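PDB 4DRS: pyruvate kinase from Cryptosporidium parvum, which probably catalyses the last step of glycolysis, transferring the phosphate of phosphoenolpyruvate to ADP to give pyruvate and ATP. Local coordinates for residues L108-R116 / V208-D217; V238-R248 / N279-D288. All blocks are in the same frame, centred on the assembly; numbering follows the deposited sequence.

Contact 1: L108-R116 / V208-D217; sequences LDTKGPEIR and VHLPIIGDKD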
ATOM      1  N   LEU A 108     -15.397  36.258  19.184  1.00 34.86           N
ATOM      2  CA  LEU A 108     -16.541  37.087  18.850  1.00 35.21           C
ATOM      3  C   LEU A 108     -17.145  36.574  17.539  1.00 35.69           C
ATOM      4  O   LEU A 108     -16.459  36.477  16.517  1.00 34.58           O
ATOM      5  CB  LEU A 108     -16.125  38.560  18.755  1.00 35.25           C
ATOM      6  CG  LEU A 108     -17.171  39.632  18.421  1.00 35.88           C
ATOM      7  CD1 LEU A 108     -16.767  40.977  19.006  1.00 35.81           C
ATOM      8  CD2 LEU A 108     -17.379  39.745  16.915  1.00 35.64           C
ATOM      9  N   ASP A 109     -18.425  36.221  17.596  1.00 37.09           N
ATOM     10  CA  ASP A 109     -19.166  35.709  16.446  1.00 38.55           C
ATOM     11  C   ASP A 109     -20.081  36.835  15.985  1.00 39.32           C
ATOM     12  O   ASP A 109     -20.982  37.239  16.724  1.00 39.82           O
ATOM     13  CB  ASP A 109     -19.984  34.474  16.864  1.00 39.09           C
ATOM     14  CG  ASP A 109     -20.626  33.748  15.684  1.00 40.51           C
ATOM     15  OD1 ASP A 109     -21.255  34.392  14.809  1.00 41.62           O
ATOM     16  OD2 ASP A 109     -20.523  32.502  15.646  1.00 40.99           O
ATOM     17  N   THR A 110     -19.838  37.354  14.782  1.00 39.54           N
ATOM     18  CA  THR A 110     -20.572  38.529  14.295  1.00 41.42           C
ATOM     19  C   THR A 110     -22.034  38.221  14.032  1.00 41.96           C
ATOM     20  O   THR A 110     -22.387  37.099  13.669  1.00 41.25           O
ATOM     21  CB  THR A 110     -19.961  39.136  13.007  1.00 41.23           C
ATOM     22  OG1 THR A 110     -20.010  38.174  11.946  1.00 40.57           O
ATOM     23  CG2 THR A 110     -18.516  39.579  13.243  1.00 41.23           C
ATOM     24  N   LYS A 111     -22.874  39.232  14.232  1.00 44.45           N
ATOM     25  CA  LYS A 111     -24.290  39.164  13.894  1.00 46.46           C
ATOM     26  C   LYS A 111     -24.474  38.886  12.394  1.00 45.82           C
ATOM     27  O   LYS A 111     -25.260  38.025  12.013  1.00 45.93           O
ATOM     28  CB  LYS A 111     -24.985  40.469  14.296  1.00 48.81           C
ATOM     29  CG  LYS A 111     -26.489  40.472  14.091  1.00 52.16           C
ATOM     30  CD  LYS A 111     -27.108  41.772  14.576  1.00 55.26           C
ATOM     31  CE  LYS A 111     -28.616  41.769  14.372  1.00 57.37           C
ATOM     32  NZ  LYS A 111     -29.268  42.872  15.136  1.00 60.62           N
ATOM     33  N   GLY A 112     -23.741  39.614  11.556  1.00 45.19           N
ATOM     34  CA  GLY A 112     -23.801  39.419  10.116  1.00 46.83           C
ATOM     35  C   GLY A 112     -25.120  39.838   9.477  1.00 48.79           C
ATOM     36  O   GLY A 112     -25.957  40.478  10.122  1.00 48.53           O
ATOM     37  N   PRO A 113     -25.316  39.473   8.198  1.00 49.84           N
ATOM     38  CA  PRO A 113     -26.487  39.912   7.442  1.00 52.69           C
ATOM     39  C   PRO A 113     -27.736  39.086   7.751  1.00 55.87           C
ATOM     40  O   PRO A 113     -28.242  38.380   6.876  1.00 58.55           O
ATOM     41  CB  PRO A 113     -26.051  39.710   5.988  1.00 51.84           C
ATOM     42  CG  PRO A 113     -25.086  38.577   6.041  1.00 50.70           C
ATOM     43  CD  PRO A 113     -24.412  38.635   7.387  1.00 49.20           C
ATOM     44  N   GLU A 114     -28.230  39.182   8.981  1.00 62.08           N
ATOM     45  CA  GLU A 114     -29.433  38.458   9.382  1.00 62.11           C
ATOM     46  C   GLU A 114     -30.666  39.356   9.425  1.00 60.53           C
ATOM     47  O   GLU A 114     -30.560  40.567   9.602  1.00 60.80           O
ATOM     48  CB  GLU A 114     -29.226  37.746  10.728  1.00 65.43           C
ATOM     49  CG  GLU A 114     -28.934  38.659  11.910  1.00 67.72           C
ATOM     50  CD  GLU A 114     -28.897  37.920  13.241  1.00 70.59           C
ATOM     51  OE1 GLU A 114     -28.280  36.835  13.331  1.00 71.72           O
ATOM     52  OE2 GLU A 114     -29.485  38.436  14.214  1.00 71.88           O
ATOM     53  N   ILE A 115     -31.832  38.744   9.241  1.00 60.98           N
ATOM     54  CA  ILE A 115     -33.110  39.436   9.357  1.00 60.79           C
ATOM     55  C   ILE A 115     -33.840  38.905  10.586  1.00 62.57           C
ATOM     56  O   ILE A 115     -34.023  37.692  10.733  1.00 62.56           O
ATOM     57  CB  ILE A 115     -33.996  39.237   8.103  1.00 59.56           C
ATOM     58  CG1 ILE A 115     -33.221  39.585   6.826  1.00 59.89           C
ATOM     59  CG2 ILE A 115     -35.264  40.076   8.205  1.00 58.00           C
ATOM     60  CD1 ILE A 115     -33.781  38.946   5.570  1.00 59.50           C
ATOM     61  N   ARG A 116     -34.247  39.811  11.468  1.00 64.63           N
ATOM     62  CA  ARG A 116     -34.987  39.415  12.663  1.00 69.74           C
ATOM     63  C   ARG A 116     -36.318  40.151  12.788  1.00 71.03           C
ATOM     64  O   ARG A 116     -36.500  41.231  12.217  1.00 71.02           O
ATOM     65  CB  ARG A 116     -34.132  39.594  13.927  1.00 71.45           C
ATOM     66  CG  ARG A 116     -33.001  38.581  14.051  1.00 72.49           C
ATOM     67  CD  ARG A 116     -32.553  38.396  15.494  1.00 75.23           C
ATOM     68  NE  ARG A 116     -31.451  37.437  15.616  1.00 77.19           N
ATOM     69  CZ  ARG A 116     -31.594  36.115  15.705  1.00 77.50           C
ATOM     70  NH1 ARG A 116     -32.799  35.559  15.684  1.00 75.81           N
ATOM     71  NH2 ARG A 116     -30.523  35.341  15.813  1.00 79.60           N
ATOM     72  N   VAL A 208     -30.946  39.003  -0.625  1.00 71.90           N
ATOM     73  CA  VAL A 208     -30.977  39.863   0.551  1.00 70.06           C
ATOM     74  C   VAL A 208     -29.915  40.949   0.391  1.00 68.60           C
ATOM     75  O   VAL A 208     -28.722  40.651   0.285  1.00 68.01           O
ATOM     76  CB  VAL A 208     -30.740  39.061   1.851  1.00 69.20           C
ATOM     77  CG1 VAL A 208     -30.707  39.984   3.064  1.00 68.07           C
ATOM     78  CG2 VAL A 208     -31.814  37.994   2.022  1.00 69.40           C
ATOM     79  N   HIS A 209     -30.352  42.205   0.370  1.00 67.72           N
ATOM     80  CA  HIS A 209     -29.441  43.326   0.143  1.00 66.56           C
ATOM     81  C   HIS A 209     -28.831  43.843   1.424  1.00 64.21           C
ATOM     82  O   HIS A 209     -29.030  44.997   1.815  1.00 65.16           O
ATOM     83  CB  HIS A 209     -30.127  44.431  -0.661  1.00 68.63           C
ATOM     84  CG  HIS A 209     -30.640  43.972  -2.008  1.00 71.86           C
ATOM     85  ND1 HIS A 209     -29.834  43.810  -3.075  1.00 72.92           N
ATOM     86  CD2 HIS A 209     -31.926  43.631  -2.431  1.00 73.43           C
ATOM     87  CE1 HIS A 209     -30.562  43.388  -4.128  1.00 74.26           C
ATOM     88  NE2 HIS A 209     -31.843  43.280  -3.731  1.00 74.44           N
ATOM     89  N   LEU A 210     -28.075  42.972   2.089  1.00 60.06           N
ATOM     90  CA  LEU A 210     -27.322  43.339   3.286  1.00 56.96           C
ATOM     91  C   LEU A 210     -25.834  43.041   3.093  1.00 54.13           C
ATOM     92  O   LEU A 210     -25.482  42.081   2.403  1.00 53.45           O
ATOM     93  CB  LEU A 210     -27.862  42.600   4.518  1.00 55.31           C
ATOM     94  CG  LEU A 210     -29.213  43.024   5.116  1.00 56.44           C
ATOM     95  CD1 LEU A 210     -29.627  42.071   6.229  1.00 54.71           C
ATOM     96  CD2 LEU A 210     -29.197  44.464   5.626  1.00 55.94           C
ATOM     97  N   PRO A 211     -24.953  43.863   3.694  1.00 52.76           N
ATOM     98  CA  PRO A 211     -23.524  43.555   3.613  1.00 51.61           C
ATOM     99  C   PRO A 211     -23.151  42.380   4.523  1.00 50.57           C
ATOM    100  O   PRO A 211     -23.839  42.116   5.517  1.00 50.10           O
ATOM    101  CB  PRO A 211     -22.844  44.838   4.107  1.00 51.00           C
ATOM    102  CG  PRO A 211     -23.929  45.757   4.569  1.00 51.85           C
ATOM    103  CD  PRO A 211     -25.221  45.006   4.583  1.00 52.49           C
ATOM    104  N   ILE A 212     -22.078  41.677   4.175  1.00 48.70           N
ATOM    105  CA  ILE A 212     -21.557  40.613   5.022  1.00 48.11           C
ATOM    106  C   ILE A 212     -21.004  41.221   6.314  1.00 47.54           C
ATOM    107  O   ILE A 212     -21.238  40.710   7.406  1.00 46.65           O
ATOM    108  CB  ILE A 212     -20.491  39.767   4.282  1.00 47.95           C
ATOM    109  CG1 ILE A 212     -21.066  39.193   2.968  1.00 49.01           C
ATOM    110  CG2 ILE A 212     -19.927  38.668   5.183  1.00 47.30           C
ATOM    111  CD1 ILE A 212     -22.372  38.421   3.092  1.00 47.84           C
ATOM    112  N   ILE A 213     -20.283  42.326   6.176  1.00 47.88           N
ATOM    113  CA  ILE A 213     -19.834  43.096   7.324  1.00 47.55           C
ATOM    114  C   ILE A 213     -20.510  44.466   7.251  1.00 47.07           C
ATOM    115  O   ILE A 213     -20.069  45.352   6.519  1.00 46.56           O
ATOM    116  CB  ILE A 213     -18.290  43.225   7.370  1.00 47.77           C
ATOM    117  CG1 ILE A 213     -17.627  41.852   7.211  1.00 47.75           C
ATOM    118  CG2 ILE A 213     -17.837  43.875   8.669  1.00 47.33           C
ATOM    119  CD1 ILE A 213     -16.119  41.907   7.057  1.00 48.52           C
ATOM    120  N   GLY A 214     -21.602  44.619   7.992  1.00 46.91           N
ATOM    121  CA  GLY A 214     -22.342  45.875   8.025  1.00 48.05           C
ATOM    122  C   GLY A 214     -21.723  46.878   8.980  1.00 49.36           C
ATOM    123  O   GLY A 214     -20.584  46.710   9.430  1.00 48.98           O
ATOM    124  N   ASP A 215     -22.482  47.921   9.305  1.00 50.39           N
ATOM    125  CA  ASP A 215     -22.009  48.957  10.211  1.00 50.05           C
ATOM    126  C   ASP A 215     -21.859  48.454  11.650  1.00 49.28           C
ATOM    127  O   ASP A 215     -20.865  48.765  12.317  1.00 48.31           O
ATOM    128  CB  ASP A 215     -22.927  50.174  10.168  1.00 52.10           C
ATOM    129  CG  ASP A 215     -22.331  51.363  10.880  1.00 53.95           C
ATOM    130  OD1 ASP A 215     -22.786  51.662  12.007  1.00 53.94           O
ATOM    131  OD2 ASP A 215     -21.390  51.976  10.325  1.00 54.82           O
ATOM    132  N   LYS A 216     -22.837  47.680  12.121  1.00 48.33           N
ATOM    133  CA  LYS A 216     -22.771  47.086  13.456  1.00 48.04           C
ATOM    134  C   LYS A 216     -21.626  46.070  13.589  1.00 46.91           C
ATOM    135  O   LYS A 216     -20.951  46.028  14.621  1.00 46.24           O
ATOM    136  CB  LYS A 216     -24.112  46.457  13.864  1.00 49.14           C
ATOM    137  CG  LYS A 216     -23.988  45.464  15.014  1.00 50.56           C
ATOM    138  CD  LYS A 216     -25.291  45.222  15.751  1.00 52.33           C
ATOM    139  CE  LYS A 216     -25.095  44.228  16.888  1.00 52.68           C
ATOM    140  NZ  LYS A 216     -24.177  44.736  17.950  1.00 53.15           N
ATOM    141  N   ASP A 217     -21.414  45.263  12.548  1.00 46.43           N
ATOM    142  CA  ASP A 217     -20.341  44.261  12.553  1.00 45.58           C
ATOM    143  C   ASP A 217     -18.978  44.942  12.679  1.00 44.41           C
ATOM    144  O   ASP A 217     -18.146  44.524  13.481  1.00 42.70           O
ATOM    145  CB  ASP A 217     -20.384  43.377  11.300  1.00 45.79           C
ATOM    146  CG  ASP A 217     -21.699  42.625  11.144  1.00 47.71           C
ATOM    147  OD1 ASP A 217     -22.248  42.128  12.153  1.00 48.29           O
ATOM    148  OD2 ASP A 217     -22.180  42.517   9.994  1.00 49.77           O
TER
HETATM  149  O   HOH W   1     -20.364  38.688   9.240  1.00 39.23           O
HETATM  150  O   HOH W   2     -21.549  41.670  14.806  1.00 37.11           O
HETATM  151  O   HOH W   3     -25.135  42.747  11.779  1.00 41.74           O
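The carboxylate of D217 is met by G112 N and G214 N at its two oxygens. The fold is the TIM barrel of pyruvate kinase, and the two segments hold the linkers that leave the barrel for the small beta domain and return from it. G112 N gives a hydrogen bond to OD1 of D217 (3.0 Å, N-H...O 159°) on the syn side, 29° out of the carboxylate plane. G214 N binds OD2 of D217 on the anti side. G214 is the N-cap residue of helix 215-226, so D217 ties the first turn of this helix to the loop that follows barrel strand 105-109. Two waters also donate to D217 OD1, one linking it to K111 N and the other to G112 O. Backbone N-H groups and water probably help to balance its negative charge.

P113 sits at the centre of an inverse gamma turn. Its CB lies 3.3 Å from P211 O and 3.7 Å from L210 CB, and its CG meets CD1 of I212. Farther out, I115 and V208 meet tip to tip, with I115 CD1 4.1 Å from V208 CG1. The extended chain of K111 crosses K216 at about a right angle, K111 CD against K216 CE, while K216 NZ makes a salt bridge with D220. A third water accepts from T110 OG1 at 2.8 Å and donates to I212 O at 2.9 Å.

Contact 2: V238-R248 / N279-D288; sequences VQNGADVQLCR and NFDSICSESD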
ATOM      1  N   VAL A 238     -19.941  34.296   5.413  1.00 39.78           N
ATOM      2  CA  VAL A 238     -18.916  34.620   4.418  1.00 40.65           C
ATOM      3  C   VAL A 238     -19.277  33.933   3.105  1.00 42.30           C
ATOM      4  O   VAL A 238     -19.712  32.779   3.105  1.00 42.24           O
ATOM      5  CB  VAL A 238     -17.509  34.203   4.894  1.00 39.65           C
ATOM      6  CG1 VAL A 238     -16.468  34.411   3.803  1.00 39.53           C
ATOM      7  CG2 VAL A 238     -17.130  34.996   6.136  1.00 39.75           C
ATOM      8  N   GLN A 239     -19.112  34.646   1.994  1.00 44.73           N
ATOM      9  CA  GLN A 239     -19.548  34.149   0.687  1.00 46.66           C
ATOM     10  C   GLN A 239     -18.452  34.135  -0.377  1.00 47.86           C
ATOM     11  O   GLN A 239     -18.584  33.452  -1.394  1.00 48.59           O
ATOM     12  CB  GLN A 239     -20.755  34.946   0.202  1.00 48.55           C
ATOM     13  CG  GLN A 239     -21.988  34.743   1.070  1.00 50.91           C
ATOM     14  CD  GLN A 239     -23.197  35.538   0.610  1.00 52.95           C
ATOM     15  OE1 GLN A 239     -24.331  35.211   0.971  1.00 53.96           O
ATOM     16  NE2 GLN A 239     -22.969  36.585  -0.183  1.00 52.73           N
ATOM     17  N   ASN A 240     -17.380  34.891  -0.139  1.00 48.18           N
ATOM     18  CA  ASN A 240     -16.213  34.912  -1.025  1.00 48.89           C
ATOM     19  C   ASN A 240     -14.999  35.493  -0.316  1.00 48.09           C
ATOM     20  O   ASN A 240     -15.128  36.075   0.760  1.00 47.68           O
ATOM     21  CB  ASN A 240     -16.513  35.697  -2.305  1.00 51.61           C
ATOM     22  CG  ASN A 240     -17.302  36.961  -2.039  1.00 52.91           C
ATOM     23  OD1 ASN A 240     -16.830  37.870  -1.354  1.00 53.70           O
ATOM     24  ND2 ASN A 240     -18.517  37.020  -2.567  1.00 53.68           N
ATOM     25  N   GLY A 241     -13.826  35.332  -0.929  1.00 48.17           N
ATOM     26  CA  GLY A 241     -12.565  35.839  -0.380  1.00 47.47           C
ATOM     27  C   GLY A 241     -12.551  37.334  -0.109  1.00 47.81           C
ATOM     28  O   GLY A 241     -11.818  37.804   0.762  1.00 48.33           O
ATOM     29  N   ALA A 242     -13.367  38.080  -0.853  1.00 47.21           N
ATOM     30  CA  ALA A 242     -13.466  39.526  -0.688  1.00 47.16           C
ATOM     31  C   ALA A 242     -14.049  39.907   0.673  1.00 46.60           C
ATOM     32  O   ALA A 242     -13.694  40.953   1.227  1.00 46.01           O
ATOM     33  CB  ALA A 242     -14.282  40.144  -1.814  1.00 47.33           C
ATOM     34  N   ASP A 243     -14.936  39.061   1.200  1.00 45.47           N
ATOM     35  CA  ASP A 243     -15.489  39.247   2.545  1.00 44.42           C
ATOM     36  C   ASP A 243     -14.385  39.148   3.594  1.00 43.52           C
ATOM     37  O   ASP A 243     -14.324  39.958   4.523  1.00 42.59           O
ATOM     38  CB  ASP A 243     -16.582  38.218   2.851  1.00 44.21           C
ATOM     39  CG  ASP A 243     -17.791  38.339   1.933  1.00 45.48           C
ATOM     40  OD1 ASP A 243     -18.125  39.463   1.502  1.00 46.31           O
ATOM     41  OD2 ASP A 243     -18.426  37.300   1.660  1.00 46.17           O
ATOM     42  N   VAL A 244     -13.516  38.150   3.432  1.00 43.03           N
ATOM     43  CA  VAL A 244     -12.375  37.944   4.322  1.00 42.52           C
ATOM     44  C   VAL A 244     -11.407  39.128   4.229  1.00 42.85           C
ATOM     45  O   VAL A 244     -10.940  39.638   5.252  1.00 41.57           O
ATOM     46  CB  VAL A 244     -11.642  36.606   4.020  1.00 42.33           C
ATOM     47  CG1 VAL A 244     -10.508  36.365   5.008  1.00 41.05           C
ATOM     48  CG2 VAL A 244     -12.614  35.433   4.060  1.00 41.74           C
ATOM     49  N   GLN A 245     -11.125  39.563   3.002  1.00 44.91           N
ATOM     50  CA  GLN A 245     -10.202  40.676   2.747  1.00 46.82           C
ATOM     51  C   GLN A 245     -10.679  42.021   3.292  1.00 44.98           C
ATOM     52  O   GLN A 245      -9.860  42.841   3.707  1.00 44.24           O
ATOM     53  CB  GLN A 245      -9.860  40.782   1.255  1.00 51.34           C
ATOM     54  CG  GLN A 245      -8.693  39.894   0.843  1.00 56.37           C
ATOM     55  CD  GLN A 245      -8.471  39.857  -0.663  1.00 61.28           C
ATOM     56  OE1 GLN A 245      -9.393  39.577  -1.437  1.00 63.81           O
ATOM     57  NE2 GLN A 245      -7.236  40.125  -1.086  1.00 62.90           N
ATOM     58  N   LEU A 246     -11.992  42.241   3.301  1.00 43.55           N
ATOM     59  CA  LEU A 246     -12.558  43.416   3.957  1.00 43.18           C
ATOM     60  C   LEU A 246     -12.229  43.401   5.452  1.00 42.84           C
ATOM     61  O   LEU A 246     -11.823  44.421   6.017  1.00 44.01           O
ATOM     62  CB  LEU A 246     -14.071  43.517   3.723  1.00 43.55           C
ATOM     63  CG  LEU A 246     -14.846  44.648   4.428  1.00 45.11           C
ATOM     64  CD1 LEU A 246     -14.272  46.032   4.132  1.00 45.54           C
ATOM     65  CD2 LEU A 246     -16.327  44.603   4.072  1.00 44.74           C
ATOM     66  N   CYS A 247     -12.382  42.241   6.084  1.00 41.30           N
ATOM     67  CA  CYS A 247     -12.070  42.095   7.500  1.00 40.08           C
ATOM     68  C   CYS A 247     -10.575  42.288   7.787  1.00 40.00           C
ATOM     69  O   CYS A 247     -10.208  42.891   8.798  1.00 38.84           O
ATOM     70  CB  CYS A 247     -12.557  40.740   8.021  1.00 39.63           C
ATOM     71  SG  CYS A 247     -12.511  40.601   9.818  1.00 40.18           S
ATOM     72  N   ARG A 248      -9.722  41.778   6.897  1.00 40.00           N
ATOM     73  CA  ARG A 248      -8.274  41.998   6.987  1.00 40.95           C
ATOM     74  C   ARG A 248      -7.953  43.488   6.956  1.00 42.12           C
ATOM     75  O   ARG A 248      -7.143  43.976   7.752  1.00 42.91           O
ATOM     76  CB  ARG A 248      -7.533  41.313   5.828  1.00 40.55           C
ATOM     77  CG  ARG A 248      -7.587  39.795   5.817  1.00 40.06           C
ATOM     78  CD  ARG A 248      -6.555  39.145   6.729  1.00 38.84           C
ATOM     79  NE  ARG A 248      -6.621  37.694   6.579  1.00 38.95           N
ATOM     80  CZ  ARG A 248      -6.384  36.808   7.543  1.00 38.38           C
ATOM     81  NH1 ARG A 248      -6.048  37.203   8.769  1.00 37.56           N
ATOM     82  NH2 ARG A 248      -6.489  35.513   7.274  1.00 37.76           N
ATOM     83  N   ASN A 279     -17.783  28.964  -3.185  1.00 44.85           N
ATOM     84  CA  ASN A 279     -16.522  29.700  -3.114  1.00 44.93           C
ATOM     85  C   ASN A 279     -15.585  29.242  -1.996  1.00 44.21           C
ATOM     86  O   ASN A 279     -14.646  29.961  -1.638  1.00 43.96           O
ATOM     87  CB  ASN A 279     -16.793  31.200  -2.996  1.00 45.25           C
ATOM     88  CG  ASN A 279     -17.406  31.777  -4.253  1.00 46.30           C
ATOM     89  OD1 ASN A 279     -16.805  31.732  -5.324  1.00 47.75           O
ATOM     90  ND2 ASN A 279     -18.608  32.321  -4.130  1.00 46.05           N
ATOM     91  N   PHE A 280     -15.825  28.037  -1.475  1.00 43.64           N
ATOM     92  CA  PHE A 280     -15.089  27.530  -0.322  1.00 42.43           C
ATOM     93  C   PHE A 280     -13.578  27.684  -0.441  1.00 43.07           C
ATOM     94  O   PHE A 280     -12.946  28.231   0.457  1.00 43.66           O
ATOM     95  CB  PHE A 280     -15.445  26.073  -0.005  1.00 40.80           C
ATOM     96  CG  PHE A 280     -14.669  25.515   1.152  1.00 40.28           C
ATOM     97  CD1 PHE A 280     -15.027  25.828   2.464  1.00 39.50           C
ATOM     98  CD2 PHE A 280     -13.551  24.719   0.939  1.00 39.82           C
ATOM     99  CE1 PHE A 280     -14.299  25.336   3.533  1.00 39.04           C
ATOM    100  CE2 PHE A 280     -12.820  24.227   2.008  1.00 39.54           C
ATOM    101  CZ  PHE A 280     -13.193  24.534   3.305  1.00 38.49           C
ATOM    102  N   ASP A 281     -13.008  27.199  -1.542  1.00 45.08           N
ATOM    103  CA  ASP A 281     -11.556  27.186  -1.733  1.00 46.89           C
ATOM    104  C   ASP A 281     -10.928  28.559  -1.528  1.00 46.39           C
ATOM    105  O   ASP A 281      -9.933  28.694  -0.823  1.00 46.26           O
ATOM    106  CB  ASP A 281     -11.196  26.632  -3.115  1.00 49.30           C
ATOM    107  CG  ASP A 281     -11.469  25.143  -3.235  1.00 51.84           C
ATOM    108  OD1 ASP A 281     -11.198  24.390  -2.269  1.00 52.78           O
ATOM    109  OD2 ASP A 281     -11.954  24.722  -4.305  1.00 53.50           O
ATOM    110  N   SER A 282     -11.535  29.568  -2.143  1.00 46.79           N
ATOM    111  CA  SER A 282     -11.113  30.953  -2.012  1.00 46.77           C
ATOM    112  C   SER A 282     -11.200  31.420  -0.550  1.00 45.87           C
ATOM    113  O   SER A 282     -10.248  31.991  -0.013  1.00 45.13           O
ATOM    114  CB  SER A 282     -11.976  31.825  -2.929  1.00 47.67           C
ATOM    115  OG  SER A 282     -11.816  33.204  -2.659  1.00 49.17           O
ATOM    116  N   ILE A 283     -12.335  31.147   0.086  1.00 43.99           N
ATOM    117  CA  ILE A 283     -12.574  31.540   1.469  1.00 43.32           C
ATOM    118  C   ILE A 283     -11.576  30.865   2.420  1.00 43.88           C
ATOM    119  O   ILE A 283     -10.931  31.535   3.235  1.00 43.95           O
ATOM    120  CB  ILE A 283     -14.029  31.241   1.889  1.00 42.20           C
ATOM    121  CG1 ILE A 283     -15.002  32.041   1.014  1.00 41.63           C
ATOM    122  CG2 ILE A 283     -14.240  31.555   3.364  1.00 41.11           C
ATOM    123  CD1 ILE A 283     -16.419  31.513   0.996  1.00 41.55           C
ATOM    124  N   CYS A 284     -11.444  29.548   2.286  1.00 43.90           N
ATOM    125  CA  CYS A 284     -10.512  28.753   3.082  1.00 44.37           C
ATOM    126  C   CYS A 284      -9.074  29.236   2.923  1.00 44.95           C
ATOM    127  O   CYS A 284      -8.339  29.354   3.901  1.00 45.47           O
ATOM    128  CB  CYS A 284     -10.618  27.276   2.699  1.00 44.73           C
ATOM    129  SG  CYS A 284      -9.479  26.180   3.578  1.00 44.96           S
ATOM    130  N   SER A 285      -8.687  29.518   1.686  1.00 46.43           N
ATOM    131  CA  SER A 285      -7.351  30.016   1.362  1.00 47.30           C
ATOM    132  C   SER A 285      -7.059  31.397   1.980  1.00 47.29           C
ATOM    133  O   SER A 285      -5.927  31.682   2.363  1.00 46.01           O
ATOM    134  CB  SER A 285      -7.184  30.063  -0.157  1.00 48.58           C
ATOM    135  OG  SER A 285      -5.950  30.645  -0.523  1.00 53.73           O
ATOM    136  N   GLU A 286      -8.084  32.242   2.074  1.00 47.14           N
ATOM    137  CA  GLU A 286      -7.932  33.586   2.644  1.00 47.09           C
ATOM    138  C   GLU A 286      -7.973  33.605   4.176  1.00 43.82           C
ATOM    139  O   GLU A 286      -7.361  34.467   4.801  1.00 43.34           O
ATOM    140  CB  GLU A 286      -9.015  34.531   2.105  1.00 49.62           C
ATOM    141  CG  GLU A 286      -9.092  34.633   0.589  1.00 53.91           C
ATOM    142  CD  GLU A 286      -8.214  35.721   0.011  1.00 58.95           C
ATOM    143  OE1 GLU A 286      -6.972  35.663   0.182  1.00 61.30           O
ATOM    144  OE2 GLU A 286      -8.771  36.637  -0.630  1.00 62.50           O
ATOM    145  N   SER A 287      -8.699  32.662   4.770  1.00 41.09           N
ATOM    146  CA  SER A 287      -9.002  32.702   6.202  1.00 38.95           C
ATOM    147  C   SER A 287      -7.936  32.035   7.074  1.00 37.51           C
ATOM    148  O   SER A 287      -7.061  31.347   6.566  1.00 37.31           O
ATOM    149  CB  SER A 287     -10.373  32.072   6.462  1.00 38.63           C
ATOM    150  OG  SER A 287     -11.373  32.670   5.654  1.00 38.31           O
ATOM    151  N   ASP A 288      -8.009  32.260   8.386  1.00 36.74           N
ATOM    152  CA  ASP A 288      -7.139  31.573   9.342  1.00 36.18           C
ATOM    153  C   ASP A 288      -7.776  30.262   9.782  1.00 35.26           C
ATOM    154  O   ASP A 288      -7.113  29.413  10.367  1.00 35.74           O
ATOM    155  CB  ASP A 288      -6.866  32.446  10.569  1.00 36.88           C
ATOM    156  CG  ASP A 288      -6.181  33.758  10.218  1.00 38.56           C
ATOM    157  OD1 ASP A 288      -5.247  33.740   9.389  1.00 40.38           O
ATOM    158  OD2 ASP A 288      -6.565  34.809  10.777  1.00 37.88           O
TER
HETATM  159  O   HOH W   4     -13.864  34.390  -4.032  1.00 49.86           O
HETATM  160  O   HOH W   5      -6.540  37.023   3.769  1.00 40.33           O
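Helices 241-248 and 280-286 run nearly parallel, their axes 22° apart and 8.6 Å away at closest approach. The backbones come nearest where G241 faces I283, with CA atoms 4.7 Å apart. N240 and D243 form a capping box at the start of the first helix, and D243 OD2 accepts from the backbone N of both Q239 and N240.

I283 packs against this helix start. Its CG1 lies anti to the carbonyl carbon (chi1 -61°), which lays CG1, and CD1 beyond it, against the backbone of Q239 and N240. Its CG2 meets V238 CG1 at 3.6 Å as the two side chains slide past each other. One turn on, V244 places CG1 against CB of E286 and CG2 against OG of S287. At the N-terminal end, N279 ND2 gives a hydrogen bond to Q239 O (3.0 Å), approaching nearly along the C=O axis, though the bond is bent at the N-H.

At the other end R248 bends at chi2 and turns its guanidinium edge to the second segment. NH2 binds E286 O at 2.8 Å, almost straight and in the carbonyl plane. The same nitrogen and NH1 grip D288 end-on in a salt bridge, NH2 to OD1 (3.0 Å) and NH1 to OD2 (3.2 Å). The guanidinium and carboxylate planes are 63° apart, and NH2 meets OD1 from above the carboxylate plane. D288 OD2 also accepts from I267 N. A water bridges R248 NE and E286 O.

Such nearly parallel packing of neighbouring helices belongs to the outer layer of a TIM barrel, here following strands 232-235 and 266-271.

Overall arrangement
Both contacts belong to the TIM barrel, and they lie about 16 Å apart, centre to centre. They follow one another along the chain: contact 1 closes before contact 2 opens. They meet directly at I212 and I213. I212 CG1 lies 3.3 Å from D243 OD1, beside the start of helix 241-252, and I213 CD1 packs 3.9 Å from C247 CB. Contact 1 is the one nearer the nucleotide site. It includes R116, an ADP-binding residue, and the side chain of E114 is about 6 Å from those of N76 and H79, which also bind ADP. No ADP is bound to this chain. Contact 2 lies away from these sites, in the helical layer.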